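Local coordinates for bifunctional protein PutA (Bdellovibrio bacteriovorus, PDB 5UR2) that probably oxidises L-proline to L-glutamate in two steps, joining a flavin-dependent proline dehydrogenase and an NAD-dependent glutamate semialdehyde dehydrogenase in one chain, at residues B[27-32]-B[115-120]; B[136-141]-B[392-397]; B[358-363]-B[379-384]; B[385-390]-B[400-405]. One frame throughout, in Å; residues are numbered along the deposited sequence.

Interaction 1 (B[27-32]-B[115-120])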
# COMPACT_ATOMS: atom_id res chain seq x y z
N ALA B 27 -47.45 -4.36 35.77
CA ALA B 27 -46.99 -4.43 34.39
C ALA B 27 -45.48 -4.60 34.33
O ALA B 27 -44.74 -4.13 35.20
CB ALA B 27 -47.39 -3.18 33.61
N SER B 28 -45.02 -5.26 33.27
CA SER B 28 -43.59 -5.35 32.98
C SER B 28 -43.19 -4.28 31.99
O SER B 28 -43.92 -3.99 31.03
CB SER B 28 -43.23 -6.74 32.43
OG SER B 28 -41.85 -6.80 32.08
N ILE B 29 -42.00 -3.70 32.21
CA ILE B 29 -41.39 -2.75 31.28
C ILE B 29 -41.25 -3.34 29.89
O ILE B 29 -41.13 -2.59 28.91
CB ILE B 29 -40.02 -2.30 31.85
CG1 ILE B 29 -39.98 -0.78 31.98
CG2 ILE B 29 -38.84 -2.83 31.04
CD1 ILE B 29 -40.86 -0.29 33.10
N PHE B 30 -41.26 -4.66 29.77
CA PHE B 30 -41.04 -5.33 28.50
C PHE B 30 -42.31 -5.52 27.69
O PHE B 30 -42.22 -5.94 26.53
CB PHE B 30 -40.38 -6.69 28.72
CG PHE B 30 -38.94 -6.58 29.10
CD1 PHE B 30 -38.57 -6.47 30.43
CD2 PHE B 30 -37.96 -6.55 28.13
CE1 PHE B 30 -37.24 -6.35 30.79
CE2 PHE B 30 -36.63 -6.43 28.49
CZ PHE B 30 -36.28 -6.33 29.83
N SER B 31 -43.48 -5.21 28.26
CA SER B 31 -44.76 -5.39 27.57
C SER B 31 -44.76 -4.67 26.23
O SER B 31 -44.56 -3.45 26.17
CB SER B 31 -45.91 -4.88 28.45
N LYS B 32 -44.97 -5.42 25.15
CA LYS B 32 -45.11 -4.82 23.83
C LYS B 32 -46.49 -4.18 23.63
O LYS B 32 -46.84 -3.86 22.49
CB LYS B 32 -44.84 -5.86 22.74
CG LYS B 32 -43.38 -6.31 22.64
CD LYS B 32 -43.24 -7.47 21.65
CE LYS B 32 -44.24 -8.58 21.95
NZ LYS B 32 -44.11 -9.79 21.10
N LYS B 115 -41.19 9.81 31.87
CA LYS B 115 -41.89 9.94 33.15
C LYS B 115 -42.07 8.60 33.84
O LYS B 115 -42.36 8.57 35.04
CB LYS B 115 -43.24 10.64 32.95
N MET B 116 -41.92 7.49 33.12
CA MET B 116 -41.93 6.19 33.78
C MET B 116 -40.79 6.08 34.79
O MET B 116 -40.93 5.41 35.81
CB MET B 116 -41.80 5.06 32.76
CG MET B 116 -42.96 4.89 31.81
SD MET B 116 -42.45 3.80 30.46
CE MET B 116 -42.24 2.26 31.31
N PHE B 117 -39.65 6.75 34.53
CA PHE B 117 -38.45 6.55 35.33
C PHE B 117 -38.03 7.78 36.12
O PHE B 117 -37.11 7.68 36.93
CB PHE B 117 -37.27 6.12 34.43
CG PHE B 117 -37.57 4.91 33.58
CD1 PHE B 117 -37.78 3.66 34.16
CD2 PHE B 117 -37.62 5.02 32.19
CE1 PHE B 117 -38.06 2.55 33.37
CE2 PHE B 117 -37.89 3.91 31.40
CZ PHE B 117 -38.11 2.68 31.99
N ILE B 118 -38.69 8.91 35.93
CA ILE B 118 -38.34 10.15 36.62
C ILE B 118 -39.56 10.58 37.43
O ILE B 118 -40.65 10.74 36.87
CB ILE B 118 -37.92 11.24 35.62
CG1 ILE B 118 -36.63 10.82 34.94
CG2 ILE B 118 -37.74 12.60 36.31
CD1 ILE B 118 -36.53 11.29 33.53
N THR B 119 -39.37 10.74 38.74
CA THR B 119 -40.51 10.99 39.61
C THR B 119 -41.11 12.37 39.37
O THR B 119 -42.30 12.58 39.62
CB THR B 119 -40.12 10.83 41.08
OG1 THR B 119 -39.19 11.86 41.43
CG2 THR B 119 -39.45 9.48 41.30
N GLY B 120 -40.29 13.31 38.90
CA GLY B 120 -40.77 14.65 38.62
C GLY B 120 -39.65 15.51 38.07
O GLY B 120 -38.47 15.20 38.22
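Ile-29 is the residue of loop 27-32 that reaches segment 115-120, and it meets two side chains there. Its CD1 methyl lies 3.4 Å from Met-116 CE, closer than two methyls normally pack, so the spacing is doubtful. Its CG1 sits at the edge of the Phe-117 ring, near the ring plane, 3.9 Å from CZ. Met-116 adds a second contact to the same ring: its CB stands 4.1 Å above the plane, over the ring centre. The Met-116 chain bends at chi3 (67°), and this turns CE toward Ile-29. Ile-29 itself rides on a type I beta turn from Ser-28 to Ser-31. An ST turn overlaps it, in which Ser-28 OG accepts from Phe-30 N at 3.2 Å in a nearly straight bond (168°). Further out, Tyr-36 of helix 35-45 packs edge-to-face with Phe-117, and helix 409-423 also touches that ring. The contact joins two loops of the PutA N-terminal region. No hydrogen bond or salt bridge crosses between the segments. Their hold on each other is therefore apolar, and it rests on the end of Ile-29 fitting against the methionine methyl and the ring edge.

Interaction 2 (B[136-141]-B[392-397])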
# COMPACT_ATOMS: atom_id res chain seq x y z
N ASN B 136 -47.69 3.03 49.96
CA ASN B 136 -47.55 1.66 49.50
C ASN B 136 -46.35 0.96 50.12
O ASN B 136 -45.82 0.01 49.53
CB ASN B 136 -47.51 1.60 47.97
CG ASN B 136 -48.89 1.83 47.35
OD1 ASN B 136 -49.37 2.97 47.27
ND2 ASN B 136 -49.56 0.75 46.94
N LYS B 137 -45.89 1.43 51.29
CA LYS B 137 -44.84 0.78 52.09
C LYS B 137 -43.47 0.78 51.41
O LYS B 137 -42.70 -0.16 51.58
CB LYS B 137 -45.21 -0.65 52.46
CG LYS B 137 -46.55 -0.89 53.11
CD LYS B 137 -46.71 -0.04 54.33
CE LYS B 137 -47.70 -0.72 55.26
NZ LYS B 137 -47.10 -2.00 55.76
N MET B 138 -43.14 1.84 50.68
CA MET B 138 -41.84 2.00 50.06
C MET B 138 -41.29 3.38 50.38
O MET B 138 -42.03 4.37 50.34
CB MET B 138 -41.91 1.85 48.52
CG MET B 138 -42.29 0.47 48.00
SD MET B 138 -42.23 0.34 46.20
CE MET B 138 -43.53 1.45 45.67
N THR B 139 -39.99 3.45 50.66
CA THR B 139 -39.36 4.75 50.85
C THR B 139 -38.56 5.09 49.59
O THR B 139 -38.74 4.47 48.54
CB THR B 139 -38.51 4.76 52.14
OG1 THR B 139 -37.88 6.03 52.29
CG2 THR B 139 -37.46 3.67 52.13
N PHE B 140 -37.66 6.07 49.69
CA PHE B 140 -37.08 6.67 48.50
C PHE B 140 -35.69 7.19 48.82
O PHE B 140 -35.34 7.40 49.99
CB PHE B 140 -37.96 7.81 47.97
CG PHE B 140 -38.06 8.99 48.91
CD1 PHE B 140 -37.08 10.00 48.92
CD2 PHE B 140 -39.11 9.09 49.82
CE1 PHE B 140 -37.17 11.08 49.79
CE2 PHE B 140 -39.21 10.17 50.70
CZ PHE B 140 -38.25 11.16 50.69
N THR B 141 -34.91 7.45 47.78
CA THR B 141 -33.75 8.31 47.87
C THR B 141 -33.81 9.23 46.66
O THR B 141 -34.00 8.76 45.54
CB THR B 141 -32.42 7.54 47.93
OG1 THR B 141 -31.34 8.46 48.08
CG2 THR B 141 -32.18 6.68 46.68
N THR B 392 -43.57 -7.63 45.32
CA THR B 392 -43.40 -8.89 46.04
C THR B 392 -42.47 -8.74 47.24
O THR B 392 -42.78 -9.22 48.33
CB THR B 392 -42.88 -9.97 45.08
OG1 THR B 392 -43.87 -10.23 44.07
CG2 THR B 392 -42.60 -11.26 45.82
N ILE B 393 -41.34 -8.05 47.05
CA ILE B 393 -40.40 -7.82 48.15
C ILE B 393 -41.09 -7.12 49.32
O ILE B 393 -40.84 -7.45 50.49
CB ILE B 393 -39.18 -7.01 47.68
CG1 ILE B 393 -38.42 -7.72 46.56
CG2 ILE B 393 -38.27 -6.72 48.84
CD1 ILE B 393 -37.81 -9.01 46.98
N VAL B 394 -41.93 -6.13 49.02
CA VAL B 394 -42.65 -5.41 50.07
C VAL B 394 -43.62 -6.35 50.77
O VAL B 394 -43.74 -6.33 52.00
CB VAL B 394 -43.36 -4.18 49.48
CG1 VAL B 394 -44.20 -3.49 50.55
CG2 VAL B 394 -42.35 -3.21 48.88
N ASP B 395 -44.36 -7.15 49.99
CA ASP B 395 -45.29 -8.11 50.60
C ASP B 395 -44.56 -9.07 51.53
O ASP B 395 -45.12 -9.48 52.55
CB ASP B 395 -46.03 -8.91 49.52
CG ASP B 395 -47.00 -8.06 48.72
OD1 ASP B 395 -47.44 -7.00 49.21
OD2 ASP B 395 -47.34 -8.49 47.59
N MET B 396 -43.32 -9.42 51.21
CA MET B 396 -42.58 -10.34 52.07
C MET B 396 -42.06 -9.68 53.33
O MET B 396 -41.38 -10.34 54.13
CB MET B 396 -41.44 -10.97 51.27
CG MET B 396 -41.96 -11.93 50.20
SD MET B 396 -40.74 -12.44 48.99
CE MET B 396 -39.65 -13.46 49.99
N GLY B 397 -42.35 -8.39 53.51
CA GLY B 397 -42.04 -7.68 54.74
C GLY B 397 -40.74 -6.92 54.75
O GLY B 397 -40.38 -6.38 55.80
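The flat groups that Val-394 meets are main-chain peptides. Both of its methyls lie on one side of the Lys-137 to Met-138 peptide plane, with CG1 3.8 Å and CG2 4.1 Å from Lys-137 O. The carbonyl before it comes close as well, with Asn-136 O 4.0 Å from CG1. The two branches then part. CG1 touches Lys-137 CB at 3.6 Å, while CG2 touches Met-138 CG at 3.8 Å. In Val-394, CG1 is anti to the backbone N (chi1 175°), which aims the fork of the side chain at the 137-138 backbone. The Met-138 and Val-394 side chains cross at about a right angle. Only the root of Lys-137 takes part, because its chain bends at chi2 and chi4 and carries the amine away from the helix. NZ makes a weak hydrogen bond to Gln-181, whose amide nitrogen also binds Val-394 O. This contact lies where the proline dehydrogenase barrel closes. Strand 138-144 is the first of eight, and it pairs with the last, 400-406. Helix 387-395 comes just before that last strand. Both segments carry the turn that closes a helix. Lys-137, at positive phi, is the C-prime residue of a Schellman motif that ends helix 123-135. Gly-397 has the matching role after helix 387-395, with a positive phi of 95°, and its N bonds to Val-394 O at 2.9 Å.

Interaction 3 (B[358-363]-B[379-384]). With P5F (N-propargylglycine-modified flavin adenine dinucleotide), chain F.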
# COMPACT_ATOMS: atom_id res chain seq x y z
N ARG B 358 -32.38 -13.80 41.67
CA ARG B 358 -31.30 -14.63 42.21
C ARG B 358 -30.49 -13.86 43.25
O ARG B 358 -30.32 -14.33 44.39
CB ARG B 358 -30.39 -15.12 41.08
CG ARG B 358 -28.98 -15.55 41.53
CD ARG B 358 -28.99 -16.83 42.37
NE ARG B 358 -27.77 -16.97 43.17
CZ ARG B 358 -27.35 -18.12 43.72
NH1 ARG B 358 -28.06 -19.23 43.55
NH2 ARG B 358 -26.24 -18.16 44.44
N THR B 359 -29.99 -12.68 42.88
CA THR B 359 -29.21 -11.84 43.79
C THR B 359 -29.99 -11.54 45.07
O THR B 359 -29.46 -11.68 46.18
CB THR B 359 -28.85 -10.52 43.09
OG1 THR B 359 -28.18 -10.81 41.85
CG2 THR B 359 -27.93 -9.65 43.99
N LEU B 360 -31.24 -11.11 44.93
CA LEU B 360 -32.05 -10.80 46.10
C LEU B 360 -32.24 -12.02 47.00
O LEU B 360 -32.14 -11.92 48.22
CB LEU B 360 -33.41 -10.24 45.66
CG LEU B 360 -33.37 -8.93 44.85
CD1 LEU B 360 -34.73 -8.61 44.24
CD2 LEU B 360 -32.91 -7.80 45.72
N ALA B 361 -32.52 -13.19 46.40
CA ALA B 361 -32.76 -14.40 47.19
C ALA B 361 -31.50 -14.85 47.92
O ALA B 361 -31.57 -15.33 49.05
CB ALA B 361 -33.29 -15.52 46.30
N ALA B 362 -30.34 -14.73 47.27
CA ALA B 362 -29.08 -15.06 47.94
C ALA B 362 -28.85 -14.16 49.15
O ALA B 362 -28.52 -14.64 50.24
CB ALA B 362 -27.92 -14.96 46.95
N CYS B 363 -29.06 -12.86 48.99
CA CYS B 363 -28.90 -11.95 50.12
C CYS B 363 -29.83 -12.35 51.27
O CYS B 363 -29.41 -12.36 52.43
CB CYS B 363 -29.17 -10.52 49.68
SG CYS B 363 -27.91 -9.83 48.57
N PHE B 379 -33.51 -3.22 50.73
CA PHE B 379 -33.37 -3.48 49.32
C PHE B 379 -33.71 -2.22 48.53
O PHE B 379 -34.51 -1.39 48.97
CB PHE B 379 -34.24 -4.67 48.91
CG PHE B 379 -33.75 -5.98 49.45
CD1 PHE B 379 -32.63 -6.58 48.91
CD2 PHE B 379 -34.39 -6.60 50.51
CE1 PHE B 379 -32.15 -7.78 49.41
CE2 PHE B 379 -33.93 -7.81 51.02
CZ PHE B 379 -32.80 -8.40 50.47
N GLN B 380 -33.06 -2.06 47.38
CA GLN B 380 -33.24 -0.84 46.60
C GLN B 380 -33.38 -1.17 45.12
O GLN B 380 -32.72 -2.07 44.61
CB GLN B 380 -32.08 0.15 46.84
CG GLN B 380 -31.91 0.56 48.31
CD GLN B 380 -30.85 1.65 48.53
OE1 GLN B 380 -30.31 2.21 47.58
NE2 GLN B 380 -30.56 1.95 49.80
N MET B 381 -34.28 -0.44 44.46
CA MET B 381 -34.56 -0.59 43.05
C MET B 381 -34.87 0.77 42.45
O MET B 381 -35.28 1.70 43.16
CB MET B 381 -35.76 -1.51 42.80
CG MET B 381 -35.57 -2.94 43.23
SD MET B 381 -37.04 -3.90 42.82
CE MET B 381 -36.62 -5.44 43.62
N LEU B 382 -34.72 0.88 41.14
CA LEU B 382 -34.99 2.13 40.46
C LEU B 382 -36.50 2.36 40.34
O LEU B 382 -37.27 1.41 40.14
CB LEU B 382 -34.35 2.15 39.07
CG LEU B 382 -32.84 1.92 38.96
CD1 LEU B 382 -32.49 1.97 37.50
CD2 LEU B 382 -32.04 2.96 39.73
N TYR B 383 -36.91 3.62 40.49
CA TYR B 383 -38.31 3.98 40.25
C TYR B 383 -38.76 3.53 38.86
O TYR B 383 -38.03 3.68 37.88
CB TYR B 383 -38.49 5.49 40.44
CG TYR B 383 -39.84 6.04 40.04
CD1 TYR B 383 -40.95 5.92 40.88
CD2 TYR B 383 -40.00 6.70 38.83
CE1 TYR B 383 -42.19 6.44 40.50
CE2 TYR B 383 -41.22 7.21 38.44
CZ TYR B 383 -42.31 7.07 39.28
OH TYR B 383 -43.50 7.60 38.86
N GLY B 384 -39.95 2.92 38.79
CA GLY B 384 -40.51 2.46 37.53
C GLY B 384 -39.99 1.13 37.01
O GLY B 384 -40.52 0.63 36.01
PA P5F F . -28.49 -7.66 36.58
O1A P5F F . -28.53 -8.92 37.52
O2A P5F F . -29.02 -7.81 35.24
O5B P5F F . -27.12 -7.13 36.28
C5B P5F F . -26.78 -6.27 35.20
C4B P5F F . -25.38 -5.70 35.46
O4B P5F F . -24.34 -6.63 35.26
C3B P5F F . -24.96 -4.52 34.63
O3B P5F F . -25.53 -3.34 35.06
C2B P5F F . -23.50 -4.52 34.78
O2B P5F F . -23.16 -3.92 35.98
C1B P5F F . -23.18 -5.97 34.85
N9A P5F F . -22.76 -6.56 33.60
C8A P5F F . -23.46 -6.59 32.40
N7A P5F F . -22.72 -7.25 31.50
C5A P5F F . -21.53 -7.68 32.08
C6A P5F F . -20.41 -8.38 31.63
N6A P5F F . -20.32 -8.84 30.28
N1A P5F F . -19.38 -8.62 32.47
C2A P5F F . -19.41 -8.21 33.75
N3A P5F F . -20.48 -7.51 34.21
C4A P5F F . -21.54 -7.23 33.43
N1 P5F F . -24.63 2.02 39.38
C2 P5F F . -23.37 2.68 39.61
O2 P5F F . -22.28 2.26 38.89
N3 P5F F . -23.25 3.74 40.57
C4 P5F F . -24.36 4.20 41.32
O4 P5F F . -24.18 5.24 42.24
C4X P5F F . -25.70 3.50 41.08
N5 P5F F . -26.93 3.98 41.70
C5X P5F F . -28.04 3.01 41.76
C6 P5F F . -29.10 3.14 42.80
C7 P5F F . -30.12 2.16 42.91
C7M P5F F . -31.18 2.31 43.97
C8 P5F F . -30.14 1.04 42.03
C8M P5F F . -31.20 -0.02 42.11
C9 P5F F . -29.14 0.90 41.03
C9A P5F F . -28.07 1.93 40.91
N10 P5F F . -27.02 1.77 39.90
C10 P5F F . -25.79 2.47 40.14
C1' P5F F . -27.12 0.80 38.78
C2' P5F F . -26.71 -0.61 39.19
O2' P5F F . -25.35 -0.61 39.43
C3' P5F F . -27.04 -1.70 38.17
O3' P5F F . -26.35 -1.44 37.01
C4' P5F F . -28.51 -1.82 37.81
O4' P5F F . -29.24 -1.41 38.92
C5' P5F F . -28.95 -3.20 37.28
O5' P5F F . -28.35 -4.29 37.95
P P5F F . -29.10 -5.66 38.37
O1P P5F F . -28.56 -6.44 39.63
O2P P5F F . -30.60 -5.16 38.41
O3P P5F F . -29.27 -6.44 36.94
C21 P5F F . -27.00 6.24 40.39
C22 P5F F . -26.98 5.13 41.16
C23 P5F F . -25.84 7.25 40.41
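Within a beta-alpha-beta unit of the proline dehydrogenase barrel, Leu-360 of helix 357-369 packs on Phe-379 and Met-381 of strand 379-382. Helix segment 358-363 and strand 379-382 run nearly antiparallel (167°), with axes 11.1 Å apart at closest approach. Leu-360 divides its methyls between the two partners. Leu-360 CD2 comes obliquely to the ring, 3.4 Å from Phe-379 CD1. Leu-360 CD1 rests 3.7 Å from Met-381 CE. The Met-381 chain is extended beyond CG (chi3 -173°), so its terminal methyl spans the gap to the helix. One turn on, Cys-363 CB adds to the edge of the Phe-379 ring, near its plane, at 4.1 Å from CE1. Tyr-398 packs edge-to-face with the same ring. The strand alternates in the way a barrel strand does. Phe-379 and Met-381 serve the layer against the helices, where Ile-393 of helix 387-395 also joins. Gln-380 and Leu-382 look inward and line the pocket of the N-propargylglycine-modified flavin. Leu-382 CD2 stands directly over the flavin's C8, 3.5 Å away, on one face of the dimethylated ring. Gln-380 CB lies 3.7 Å from the C7M methyl. The strand backbone meets the other methyl, with Met-381 CA 3.5 Å from C8M.

Interaction 4 (B[385-390]-B[400-405]). With P5F (N-propargylglycine-modified flavin adenine dinucleotide), chain F.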
# COMPACT_ATOMS: atom_id res chain seq x y z
N MET B 385 -38.98 0.54 37.64
CA MET B 385 -38.37 -0.71 37.21
C MET B 385 -38.88 -1.85 38.07
O MET B 385 -39.10 -1.69 39.27
CB MET B 385 -36.84 -0.66 37.31
CG MET B 385 -36.15 0.05 36.18
SD MET B 385 -36.50 -0.77 34.62
CE MET B 385 -35.69 -2.30 34.92
N ALA B 386 -39.09 -3.01 37.44
CA ALA B 386 -39.30 -4.27 38.17
C ALA B 386 -40.49 -4.19 39.12
O ALA B 386 -40.44 -4.70 40.24
CB ALA B 386 -38.04 -4.68 38.94
N GLU B 387 -41.56 -3.55 38.66
CA GLU B 387 -42.78 -3.43 39.46
C GLU B 387 -43.27 -4.75 40.06
O GLU B 387 -43.62 -4.77 41.25
CB GLU B 387 -43.88 -2.78 38.60
CG GLU B 387 -43.75 -1.28 38.52
CD GLU B 387 -43.54 -0.66 39.88
OE1 GLU B 387 -44.40 -0.91 40.76
OE2 GLU B 387 -42.53 0.06 40.07
N PRO B 388 -43.35 -5.86 39.32
CA PRO B 388 -43.84 -7.09 39.95
C PRO B 388 -42.91 -7.60 41.04
O PRO B 388 -43.38 -8.12 42.06
CB PRO B 388 -43.93 -8.09 38.78
CG PRO B 388 -43.84 -7.27 37.56
CD PRO B 388 -43.00 -6.09 37.90
N ILE B 389 -41.60 -7.46 40.85
CA ILE B 389 -40.63 -7.91 41.85
C ILE B 389 -40.65 -6.99 43.06
O ILE B 389 -40.68 -7.46 44.21
CB ILE B 389 -39.24 -8.00 41.22
CG1 ILE B 389 -39.35 -8.70 39.87
CG2 ILE B 389 -38.32 -8.74 42.15
CD1 ILE B 389 -38.06 -8.86 39.11
N LYS B 390 -40.62 -5.68 42.82
CA LYS B 390 -40.69 -4.67 43.88
C LYS B 390 -41.86 -4.92 44.83
O LYS B 390 -41.69 -4.94 46.06
CB LYS B 390 -40.82 -3.29 43.24
CG LYS B 390 -40.36 -2.10 44.07
CD LYS B 390 -40.54 -0.80 43.26
CE LYS B 390 -39.48 -0.65 42.17
NZ LYS B 390 -39.70 0.53 41.26
N MET B 400 -38.06 -1.55 51.28
CA MET B 400 -37.74 -1.27 49.89
C MET B 400 -37.61 0.23 49.69
O MET B 400 -38.50 1.00 50.09
CB MET B 400 -38.82 -1.83 48.95
CG MET B 400 -38.68 -1.36 47.49
SD MET B 400 -37.20 -1.98 46.62
CE MET B 400 -37.46 -3.74 46.90
N ARG B 401 -36.50 0.65 49.09
CA ARG B 401 -36.23 2.05 48.82
C ARG B 401 -36.11 2.25 47.31
O ARG B 401 -35.32 1.56 46.66
CB ARG B 401 -34.95 2.51 49.52
CG ARG B 401 -34.65 3.99 49.31
CD ARG B 401 -33.40 4.45 50.09
NE ARG B 401 -33.42 3.99 51.47
CZ ARG B 401 -34.06 4.62 52.45
NH1 ARG B 401 -34.72 5.75 52.20
NH2 ARG B 401 -34.04 4.13 53.68
N GLU B 402 -36.88 3.19 46.77
CA GLU B 402 -36.85 3.49 45.34
C GLU B 402 -35.91 4.65 45.07
O GLU B 402 -36.04 5.72 45.67
CB GLU B 402 -38.24 3.84 44.82
CG GLU B 402 -39.17 2.67 44.59
CD GLU B 402 -40.42 3.10 43.85
OE1 GLU B 402 -41.20 3.86 44.46
OE2 GLU B 402 -40.63 2.67 42.70
N TYR B 403 -34.98 4.43 44.15
CA TYR B 403 -34.17 5.51 43.60
C TYR B 403 -35.07 6.46 42.82
O TYR B 403 -35.73 6.06 41.86
CB TYR B 403 -33.08 4.92 42.71
CG TYR B 403 -32.06 5.92 42.27
CD1 TYR B 403 -31.04 6.33 43.14
CD2 TYR B 403 -32.10 6.46 40.99
CE1 TYR B 403 -30.09 7.25 42.73
CE2 TYR B 403 -31.16 7.38 40.57
CZ TYR B 403 -30.15 7.78 41.44
OH TYR B 403 -29.22 8.70 41.02
N ALA B 404 -35.09 7.73 43.23
CA ALA B 404 -36.10 8.68 42.78
C ALA B 404 -35.45 9.82 42.01
O ALA B 404 -35.08 10.85 42.60
CB ALA B 404 -36.90 9.20 43.97
N PRO B 405 -35.27 9.69 40.70
CA PRO B 405 -34.67 10.78 39.95
C PRO B 405 -35.63 11.94 39.81
O PRO B 405 -36.84 11.75 39.64
CB PRO B 405 -34.36 10.15 38.58
CG PRO B 405 -34.61 8.67 38.75
CD PRO B 405 -35.62 8.55 39.84
PA P5F F . -28.49 -7.66 36.58
O1A P5F F . -28.53 -8.92 37.52
O2A P5F F . -29.02 -7.81 35.24
O5B P5F F . -27.12 -7.13 36.28
C5B P5F F . -26.78 -6.27 35.20
C4B P5F F . -25.38 -5.70 35.46
O4B P5F F . -24.34 -6.63 35.26
C3B P5F F . -24.96 -4.52 34.63
O3B P5F F . -25.53 -3.34 35.06
C2B P5F F . -23.50 -4.52 34.78
O2B P5F F . -23.16 -3.92 35.98
C1B P5F F . -23.18 -5.97 34.85
N9A P5F F . -22.76 -6.56 33.60
C8A P5F F . -23.46 -6.59 32.40
N7A P5F F . -22.72 -7.25 31.50
C5A P5F F . -21.53 -7.68 32.08
C6A P5F F . -20.41 -8.38 31.63
N6A P5F F . -20.32 -8.84 30.28
N1A P5F F . -19.38 -8.62 32.47
C2A P5F F . -19.41 -8.21 33.75
N3A P5F F . -20.48 -7.51 34.21
C4A P5F F . -21.54 -7.23 33.43
N1 P5F F . -24.63 2.02 39.38
C2 P5F F . -23.37 2.68 39.61
O2 P5F F . -22.28 2.26 38.89
N3 P5F F . -23.25 3.74 40.57
C4 P5F F . -24.36 4.20 41.32
O4 P5F F . -24.18 5.24 42.24
C4X P5F F . -25.70 3.50 41.08
N5 P5F F . -26.93 3.98 41.70
C5X P5F F . -28.04 3.01 41.76
C6 P5F F . -29.10 3.14 42.80
C7 P5F F . -30.12 2.16 42.91
C7M P5F F . -31.18 2.31 43.97
C8 P5F F . -30.14 1.04 42.03
C8M P5F F . -31.20 -0.02 42.11
C9 P5F F . -29.14 0.90 41.03
C9A P5F F . -28.07 1.93 40.91
N10 P5F F . -27.02 1.77 39.90
C10 P5F F . -25.79 2.47 40.14
C1' P5F F . -27.12 0.80 38.78
C2' P5F F . -26.71 -0.61 39.19
O2' P5F F . -25.35 -0.61 39.43
C3' P5F F . -27.04 -1.70 38.17
O3' P5F F . -26.35 -1.44 37.01
C4' P5F F . -28.51 -1.82 37.81
O4' P5F F . -29.24 -1.41 38.92
C5' P5F F . -28.95 -3.20 37.28
O5' P5F F . -28.35 -4.29 37.95
P P5F F . -29.10 -5.66 38.37
O1P P5F F . -28.56 -6.44 39.63
O2P P5F F . -30.60 -5.16 38.41
O3P P5F F . -29.27 -6.44 36.94
C21 P5F F . -27.00 6.24 40.39
C22 P5F F . -26.98 5.13 41.16
C23 P5F F . -25.84 7.25 40.41
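Lys-390 NZ is gripped by several oxygens at once. The shortest bond runs from Lys-390 NZ to Glu-402 OE2 at 2.7 Å, a salt bridge that uses the anti lone pair of that oxygen. A second salt bridge joins Lys-390 NZ to Glu-387 OE2 at 3.1 Å, met nearly along its C-O axis. Met-385 O accepts a weak bond from Lys-390 NZ at 3.0 Å. Leu-382 O of the preceding strand accepts a further hydrogen bond. The contact belongs to the last beta-alpha-beta unit of the proline dehydrogenase barrel, made of strand 379-382, helix 387-395 and strand 400-406. The lysine leaves the first turn of the helix with CG roughly anti to the backbone N (chi1 -156°). A bend at chi3 (-75°) then swings the amine back to the network. On the way, Lys-390 CG packs on Met-400 CG at 3.9 Å, and these two chains cross at about a right angle. Glu-387 and Glu-402 bring their OE2 atoms within 4.2 Å of each other, with the carboxylate planes 61° apart. The shared ammonium would offset this like-charge approach and probably keeps both acids ionised. The salt bridges join the start of the helix to the barrel strand, and the Met-385 carbonyl adds only its weak bond. Tyr-403, next along the strand, turns instead to the modified flavin. Its OH is hydrogen-bonded to Lys-198. Tyr-403 OH also lies 3.4 Å from C21 of the modified flavin, the carbon beyond the one attached to flavin N5.

Along the chain interaction 1 closes before the others open. Interaction 2 joins parts some 250 residues apart, with interaction 3 lying between them in the chain, and its segments alternate with those of interaction 4. Interactions 2, 3 and 4 all lie in the eight-stranded proline dehydrogenase barrel. Interaction 4 is centred about 8 Å from each of the other two, and interactions 2 and 4 share helix 387-395. Their strands 379-382, 400-406 and 138-144 are neighbours where the barrel closes. Interactions 3 and 4 both reach the modified flavin. Interaction 1 is centred about 11 Å from interaction 4. Thr-119 N lies 2.9 Å from Pro-405 O, a probable hydrogen bond that ties the N-terminal region to the last strand.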